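Local coordinates for probable quinone reductase Qor (NADPH:quinone reductase) (Zeta-crystallin homolog protein) (Mycobacterium tuberculosis, PDB 4RVU) that binds NADPH and probably passes its electrons to quinones, as a zeta-crystallin-like quinone oxidoreductase, at residues K129-H134 and W285-L290; R90-S95 and S125-G130. All coordinates share one frame; numbering follows the deposited sequence.

Contact 1 (K129-H134 and W285-L290); sequences KGLTAH and WRAAEL. With NDP (NADPH dihydro-nicotinamide-adenine-dinucleotide phosphate), chain E.
The helical segments 129-134 and 285-290 approach to 9.3 Å between their short axes and cross almost perpendicularly, at 100°, with Leu-131 and Arg-286 nearest in the backbone. The polar side of the crossing centres on the imidazole of His-134, whose CG lies anti to the backbone N (chi1 -176°), which carries the ring across to the other helix. Both ring nitrogens are engaged there. His-134 NE2 donates to Glu-289 OE1 over 2.7 Å at a nearly straight 166°; the carboxylate oxygen lies in the ring plane but is itself met from above the carboxylate plane. At another point of the ring edge, Arg-286 NH2 donates to His-134 ND1 at 3.0 Å, each group lying close to the plane of the other. The two bonds fix the rotation of the imidazole, and the nearby carboxylate would probably polarise it. Its CE1 edge points at the six-membered ring of Trp-285, planes nearly perpendicular, a T-shaped pair, while Arg-286 CA sits over one face of the His-134 imidazole in a CH-pi contact 4.1 Å from the centroid.

This crossing brings helix 120-140, which borders the NADPH pocket, against helix 280-295. Beyond the pair, Glu-289 OE1 also forms a salt bridge with Lys-138, and the Arg-286 guanidinium is held by Phe-276 O, Ser-139 and Glu-282.

The apolar side is close-packed. Leu-290 CD1 lies 3.8 Å from Gly-130 CA, where the helix carries no side chain. Leu-131 reaches with CD2 to Arg-286 CB at 3.6 Å and also touches Ala-287. Thr-132, whose side chain leaves the backbone away from segment 285-290, brings OG1 to 3.1 Å from C4N of the NADPH nicotinamide, the carbon that carries the transferable hydride, and hydrogen-bonds to Leu-128 O.

Contact 2 (R90-S95 and S125-G130); sequences RVVSAS and SALLKG. With NDP (NADPH dihydro-nicotinamide-adenine-dinucleotide phosphate), chain E.
Strand 90-93, a member of the mixed sheet of the GroES-like region, leads into a short turn that packs against helix 120-140 where it is kinked. Leu-127 extends CD2 over the chain as it leaves the strand: this methyl lies 3.5 Å from both Ser-93 CA and Ala-94 N, and 3.6 Å from Val-92 O. Leu-127 CB meets Val-92 CG2 at 3.8 Å, where the two side chains run at a slant to each other. A chi1 of 59° puts Val-92 CG1 between the backbone N and the carbonyl carbon and leaves CG2 anti to N, turned to Leu-127.

At the strand's end, Ser-93 OG accepts from Ser-95 N at 3.1 Å, an ST turn, and is also hydrogen-bonded to Leu-110 O. The turn sets Ala-94 CB against Leu-128 CB at 3.6 Å, the Ala-94 and Leu-128 CA atoms being the nearest across the segments. The kink arises because the amides of Leu-128 and Lys-129 lack bonds to the preceding turn; Glu-66 OE2 takes the Leu-128 N-H instead. From the far branch of Leu-128, CD2 reaches C5N of the NADPH nicotinamide at 3.5 Å, close to Leu-273 of the binding site.

Along the chain, contact 2 comes first: 29 residues separate segments 90-95 and 125-130, a short closure that includes strands 103-107 and 111-113. From the same helix, contact 1 then spans 150 residues, including the whole six-stranded parallel sheet of Rossmann type, to reach helix 280-295. The closures neither nest nor truly cross; they follow end to end, sharing Lys-129 and Gly-130. Their centres lie 9 Å apart, and Leu-290 CD2 bridges them, packing 3.6 Å from Ala-126 O. Helix 120-140 thus links the mixed sheet that contains strand 90-93 to helix 280-295, with both contacts bordering the same NADPH.

Contact 1 (K129-H134 and W285-L290)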
loop_
_atom_site.group_PDB
_atom_site.type_symbol
_atom_site.label_atom_id
_atom_site.label_comp_id
_atom_site.label_asym_id
_atom_site.label_seq_id
_atom_site.Cartn_x
_atom_site.Cartn_y
_atom_site.Cartn_z
ATOM N N LYS A 129 8.877 7.981 19.044
ATOM C CA LYS A 129 8.091 8.762 18.105
ATOM C C LYS A 129 8.939 9.299 16.943
ATOM O O LYS A 129 8.460 9.396 15.799
ATOM C CB LYS A 129 7.374 9.877 18.852
ATOM C CG LYS A 129 6.350 9.371 19.870
ATOM C CD LYS A 129 5.935 10.542 20.770
ATOM C CE LYS A 129 5.643 10.138 22.209
ATOM N NZ LYS A 129 6.686 9.292 22.889
ATOM N N GLY A 130 10.194 9.636 17.227
ATOM C CA GLY A 130 11.111 10.105 16.200
ATOM C C GLY A 130 11.541 9.032 15.213
ATOM O O GLY A 130 11.669 9.309 14.007
ATOM N N LEU A 131 11.768 7.816 15.710
ATOM C CA LEU A 131 12.058 6.670 14.835
ATOM C C LEU A 131 10.851 6.415 13.953
ATOM O O LEU A 131 10.976 6.042 12.779
ATOM C CB LEU A 131 12.396 5.412 15.650
ATOM C CG LEU A 131 13.695 5.375 16.460
ATOM C CD1 LEU A 131 13.721 4.153 17.391
ATOM C CD2 LEU A 131 14.903 5.351 15.533
ATOM N N THR A 132 9.665 6.621 14.513
ATOM C CA THR A 132 8.434 6.435 13.747
ATOM C C THR A 132 8.304 7.494 12.655
ATOM O O THR A 132 8.029 7.163 11.509
ATOM C CB THR A 132 7.209 6.446 14.658
ATOM O OG1 THR A 132 7.324 5.373 15.605
ATOM C CG2 THR A 132 5.928 6.272 13.848
ATOM N N ALA A 133 8.511 8.762 12.999
ATOM C CA ALA A 133 8.499 9.810 11.979
ATOM C C ALA A 133 9.543 9.521 10.899
ATOM O O ALA A 133 9.275 9.695 9.709
ATOM C CB ALA A 133 8.722 11.189 12.605
ATOM N N HIS A 134 10.720 9.048 11.304
ATOM C CA HIS A 134 11.765 8.738 10.331
ATOM C C HIS A 134 11.292 7.693 9.326
ATOM O O HIS A 134 11.384 7.908 8.115
ATOM C CB HIS A 134 13.040 8.234 11.008
ATOM C CG HIS A 134 14.169 7.998 10.056
ATOM N ND1 HIS A 134 14.329 6.813 9.365
ATOM C CD2 HIS A 134 15.182 8.805 9.654
ATOM C CE1 HIS A 134 15.400 6.896 8.595
ATOM N NE2 HIS A 134 15.935 8.096 8.751
ATOM N N TRP A 285 20.880 3.319 12.231
ATOM C CA TRP A 285 20.784 4.259 11.125
ATOM C C TRP A 285 19.689 5.285 11.371
ATOM O O TRP A 285 19.927 6.492 11.262
ATOM C CB TRP A 285 20.548 3.499 9.813
ATOM C CG TRP A 285 20.057 4.367 8.694
ATOM C CD1 TRP A 285 20.682 5.465 8.174
ATOM C CD2 TRP A 285 18.841 4.202 7.947
ATOM N NE1 TRP A 285 19.926 5.996 7.159
ATOM C CE2 TRP A 285 18.797 5.238 6.995
ATOM C CE3 TRP A 285 17.795 3.278 7.992
ATOM C CZ2 TRP A 285 17.730 5.377 6.092
ATOM C CZ3 TRP A 285 16.742 3.415 7.098
ATOM C CH2 TRP A 285 16.718 4.459 6.163
ATOM N N ARG A 286 18.490 4.811 11.711
ATOM C CA ARG A 286 17.377 5.712 12.003
ATOM C C ARG A 286 17.633 6.594 13.229
ATOM O O ARG A 286 17.314 7.788 13.228
ATOM C CB ARG A 286 16.077 4.919 12.186
ATOM C CG ARG A 286 15.721 4.026 10.989
ATOM C CD ARG A 286 14.251 3.617 11.007
ATOM N NE ARG A 286 13.971 2.597 9.993
ATOM C CZ ARG A 286 13.644 2.850 8.731
ATOM N NH1 ARG A 286 13.413 1.845 7.891
ATOM N NH2 ARG A 286 13.543 4.099 8.301
ATOM N N ALA A 287 18.192 6.006 14.280
ATOM C CA ALA A 287 18.474 6.760 15.503
ATOM C C ALA A 287 19.488 7.870 15.222
ATOM O O ALA A 287 19.337 9.000 15.690
ATOM C CB ALA A 287 18.973 5.833 16.594
ATOM N N ALA A 288 20.515 7.549 14.448
ATOM C CA ALA A 288 21.520 8.545 14.065
ATOM C C ALA A 288 20.938 9.682 13.221
ATOM O O ALA A 288 21.248 10.854 13.465
ATOM C CB ALA A 288 22.690 7.877 13.346
ATOM N N GLU A 289 20.104 9.359 12.230
ATOM C CA GLU A 289 19.459 10.409 11.440
ATOM C C GLU A 289 18.537 11.262 12.317
ATOM O O GLU A 289 18.442 12.476 12.126
ATOM C CB GLU A 289 18.710 9.839 10.219
ATOM C CG GLU A 289 19.596 9.050 9.247
ATOM C CD GLU A 289 19.133 9.131 7.783
ATOM O OE1 GLU A 289 17.927 9.363 7.525
ATOM O OE2 GLU A 289 19.986 8.951 6.882
ATOM N N LEU A 290 17.867 10.639 13.285
ATOM C CA LEU A 290 17.054 11.406 14.243
ATOM C C LEU A 290 17.889 12.384 15.075
ATOM O O LEU A 290 17.536 13.563 15.207
ATOM C CB LEU A 290 16.266 10.473 15.171
ATOM C CG LEU A 290 15.494 11.130 16.325
ATOM C CD1 LEU A 290 14.391 12.052 15.810
ATOM C CD2 LEU A 290 14.916 10.070 17.255
HETATM P PA NDP E . -0.384 11.654 20.350
HETATM O O1A NDP E . 0.541 12.463 21.214
HETATM O O2A NDP E . -0.517 11.989 18.892
HETATM O O5B NDP E . -1.847 11.662 21.016
HETATM C C5B NDP E . -2.977 11.221 20.271
HETATM C C4B NDP E . -3.603 12.437 19.609
HETATM O O4B NDP E . -4.556 12.052 18.618
HETATM C C3B NDP E . -4.370 13.282 20.610
HETATM O O3B NDP E . -3.531 14.252 21.238
HETATM C C2B NDP E . -5.449 13.928 19.765
HETATM O O2B NDP E . -5.058 15.232 19.358
HETATM C C1B NDP E . -5.601 13.022 18.553
HETATM N N9A NDP E . -6.934 12.383 18.646
HETATM C C8A NDP E . -7.927 12.501 17.750
HETATM N N7A NDP E . -9.022 11.807 18.143
HETATM C C5A NDP E . -8.735 11.235 19.324
HETATM C C6A NDP E . -9.448 10.370 20.291
HETATM N N6A NDP E . -10.718 9.972 20.060
HETATM N N1A NDP E . -8.787 9.996 21.407
HETATM C C2A NDP E . -7.524 10.389 21.642
HETATM N N3A NDP E . -6.819 11.173 20.812
HETATM C C4A NDP E . -7.358 11.621 19.655
HETATM O O3 NDP E . 0.022 10.110 20.498
HETATM P PN NDP E . 1.452 9.560 20.022
HETATM O O1N NDP E . 2.240 10.701 19.437
HETATM O O2N NDP E . 2.017 8.730 21.145
HETATM O O5D NDP E . 1.052 8.565 18.826
HETATM C C5D NDP E . 0.354 9.052 17.683
HETATM C C4D NDP E . -0.366 7.903 16.994
HETATM O O4D NDP E . 0.573 7.102 16.279
HETATM C C3D NDP E . -1.029 6.988 18.003
HETATM O O3D NDP E . -2.274 6.555 17.457
HETATM C C2D NDP E . -0.096 5.803 18.122
HETATM O O2D NDP E . -0.836 4.614 18.406
HETATM C C1D NDP E . 0.543 5.752 16.744
HETATM N N1N NDP E . 1.908 5.225 16.728
HETATM C C2N NDP E . 2.205 4.267 15.847
HETATM C C3N NDP E . 3.476 3.722 15.750
HETATM C C7N NDP E . 3.735 2.644 14.741
HETATM O O7N NDP E . 4.867 2.212 14.611
HETATM N N7N NDP E . 2.718 2.194 14.009
HETATM C C4N NDP E . 4.597 4.204 16.642
HETATM C C5N NDP E . 4.147 5.255 17.546
HETATM C C6N NDP E . 2.837 5.723 17.550
HETATM P P2B NDP E . -6.134 16.260 18.747
HETATM O O1X NDP E . -7.358 15.420 18.521
HETATM O O2X NDP E . -6.295 17.306 19.812
HETATM O O3X NDP E . -5.485 16.775 17.495
#

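Contact 2 (R90-S95 and S125-G130)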
loop_
_atom_site.group_PDB
_atom_site.type_symbol
_atom_site.label_atom_id
_atom_site.label_comp_id
_atom_site.label_asym_id
_atom_site.label_seq_id
_atom_site.Cartn_x
_atom_site.Cartn_y
_atom_site.Cartn_z
ATOM N N ARG A 90 24.673 6.987 29.163
ATOM C CA ARG A 90 23.295 7.465 29.057
ATOM C C ARG A 90 22.743 6.916 27.753
ATOM O O ARG A 90 23.345 7.113 26.689
ATOM C CB ARG A 90 23.235 8.994 29.004
ATOM C CG ARG A 90 23.543 9.703 30.305
ATOM C CD ARG A 90 23.665 11.217 30.062
ATOM N NE ARG A 90 22.365 11.799 29.794
ATOM C CZ ARG A 90 22.074 12.589 28.764
ATOM N NH1 ARG A 90 23.005 12.946 27.880
ATOM N NH2 ARG A 90 20.838 13.033 28.629
ATOM N N VAL A 91 21.615 6.222 27.829
ATOM C CA VAL A 91 21.097 5.523 26.654
ATOM C C VAL A 91 19.592 5.676 26.554
ATOM O O VAL A 91 18.936 6.069 27.517
ATOM C CB VAL A 91 21.461 4.026 26.667
ATOM C CG1 VAL A 91 22.972 3.823 26.558
ATOM C CG2 VAL A 91 20.885 3.333 27.901
ATOM N N VAL A 92 19.039 5.367 25.390
ATOM C CA VAL A 92 17.604 5.459 25.213
ATOM C C VAL A 92 17.149 4.323 24.301
ATOM O O VAL A 92 17.850 3.951 23.363
ATOM C CB VAL A 92 17.185 6.858 24.684
ATOM C CG1 VAL A 92 17.848 7.170 23.343
ATOM C CG2 VAL A 92 15.663 6.980 24.590
ATOM N N SER A 93 15.994 3.747 24.616
ATOM C CA SER A 93 15.443 2.655 23.814
ATOM C C SER A 93 13.950 2.825 23.714
ATOM O O SER A 93 13.315 3.401 24.606
ATOM C CB SER A 93 15.766 1.301 24.449
ATOM O OG SER A 93 15.336 0.220 23.620
ATOM N N ALA A 94 13.392 2.331 22.613
ATOM C CA ALA A 94 11.954 2.318 22.392
ATOM C C ALA A 94 11.469 0.871 22.423
ATOM O O ALA A 94 10.318 0.594 22.088
ATOM C CB ALA A 94 11.634 2.928 21.033
ATOM N N SER A 95 12.351 -0.036 22.834
ATOM C CA SER A 95 12.080 -1.469 22.775
ATOM C C SER A 95 12.315 -2.154 24.112
ATOM O O SER A 95 12.616 -3.339 24.157
ATOM C CB SER A 95 12.972 -2.106 21.710
ATOM O OG SER A 95 12.745 -1.505 20.451
ATOM N N SER A 125 11.399 11.779 25.077
ATOM C CA SER A 125 10.335 12.416 24.316
ATOM C C SER A 125 10.484 12.093 22.836
ATOM O O SER A 125 9.507 12.107 22.089
ATOM C CB SER A 125 10.393 13.932 24.489
ATOM O OG SER A 125 9.954 14.329 25.771
ATOM N N ALA A 126 11.712 11.803 22.421
ATOM C CA ALA A 126 12.067 11.837 21.001
ATOM C C ALA A 126 12.199 10.481 20.325
ATOM O O ALA A 126 11.862 10.352 19.148
ATOM C CB ALA A 126 13.356 12.633 20.804
ATOM N N LEU A 127 12.715 9.475 21.027
ATOM C CA LEU A 127 13.140 8.246 20.336
ATOM C C LEU A 127 12.050 7.417 19.656
ATOM O O LEU A 127 12.096 7.233 18.443
ATOM C CB LEU A 127 13.993 7.337 21.235
ATOM C CG LEU A 127 14.634 6.218 20.391
ATOM C CD1 LEU A 127 15.738 6.765 19.470
ATOM C CD2 LEU A 127 15.153 5.045 21.222
ATOM N N LEU A 128 11.091 6.885 20.409
ATOM C CA LEU A 128 10.081 6.018 19.780
ATOM C C LEU A 128 9.323 6.780 18.705
ATOM O O LEU A 128 9.151 6.294 17.581
ATOM C CB LEU A 128 9.094 5.456 20.817
ATOM C CG LEU A 128 8.191 4.309 20.325
ATOM C CD1 LEU A 128 7.785 3.393 21.480
ATOM C CD2 LEU A 128 6.942 4.826 19.619
ATOM N N LYS A 129 8.877 7.981 19.044
ATOM C CA LYS A 129 8.091 8.762 18.105
ATOM C C LYS A 129 8.939 9.299 16.943
ATOM O O LYS A 129 8.460 9.396 15.799
ATOM C CB LYS A 129 7.374 9.877 18.852
ATOM C CG LYS A 129 6.350 9.371 19.870
ATOM C CD LYS A 129 5.935 10.542 20.770
ATOM C CE LYS A 129 5.643 10.138 22.209
ATOM N NZ LYS A 129 6.686 9.292 22.889
ATOM N N GLY A 130 10.194 9.636 17.227
ATOM C CA GLY A 130 11.111 10.105 16.200
ATOM C C GLY A 130 11.541 9.032 15.213
ATOM O O GLY A 130 11.669 9.309 14.007
HETATM P PA NDP E . -0.384 11.654 20.350
HETATM O O1A NDP E . 0.541 12.463 21.214
HETATM O O2A NDP E . -0.517 11.989 18.892
HETATM O O5B NDP E . -1.847 11.662 21.016
HETATM C C5B NDP E . -2.977 11.221 20.271
HETATM C C4B NDP E . -3.603 12.437 19.609
HETATM O O4B NDP E . -4.556 12.052 18.618
HETATM C C3B NDP E . -4.370 13.282 20.610
HETATM O O3B NDP E . -3.531 14.252 21.238
HETATM C C2B NDP E . -5.449 13.928 19.765
HETATM O O2B NDP E . -5.058 15.232 19.358
HETATM C C1B NDP E . -5.601 13.022 18.553
HETATM N N9A NDP E . -6.934 12.383 18.646
HETATM C C8A NDP E . -7.927 12.501 17.750
HETATM N N7A NDP E . -9.022 11.807 18.143
HETATM C C5A NDP E . -8.735 11.235 19.324
HETATM C C6A NDP E . -9.448 10.370 20.291
HETATM N N6A NDP E . -10.718 9.972 20.060
HETATM N N1A NDP E . -8.787 9.996 21.407
HETATM C C2A NDP E . -7.524 10.389 21.642
HETATM N N3A NDP E . -6.819 11.173 20.812
HETATM C C4A NDP E . -7.358 11.621 19.655
HETATM O O3 NDP E . 0.022 10.110 20.498
HETATM P PN NDP E . 1.452 9.560 20.022
HETATM O O1N NDP E . 2.240 10.701 19.437
HETATM O O2N NDP E . 2.017 8.730 21.145
HETATM O O5D NDP E . 1.052 8.565 18.826
HETATM C C5D NDP E . 0.354 9.052 17.683
HETATM C C4D NDP E . -0.366 7.903 16.994
HETATM O O4D NDP E . 0.573 7.102 16.279
HETATM C C3D NDP E . -1.029 6.988 18.003
HETATM O O3D NDP E . -2.274 6.555 17.457
HETATM C C2D NDP E . -0.096 5.803 18.122
HETATM O O2D NDP E . -0.836 4.614 18.406
HETATM C C1D NDP E . 0.543 5.752 16.744
HETATM N N1N NDP E . 1.908 5.225 16.728
HETATM C C2N NDP E . 2.205 4.267 15.847
HETATM C C3N NDP E . 3.476 3.722 15.750
HETATM C C7N NDP E . 3.735 2.644 14.741
HETATM O O7N NDP E . 4.867 2.212 14.611
HETATM N N7N NDP E . 2.718 2.194 14.009
HETATM C C4N NDP E . 4.597 4.204 16.642
HETATM C C5N NDP E . 4.147 5.255 17.546
HETATM C C6N NDP E . 2.837 5.723 17.550
HETATM P P2B NDP E . -6.134 16.260 18.747
HETATM O O1X NDP E . -7.358 15.420 18.521
HETATM O O2X NDP E . -6.295 17.306 19.812
HETATM O O3X NDP E . -5.485 16.775 17.495
#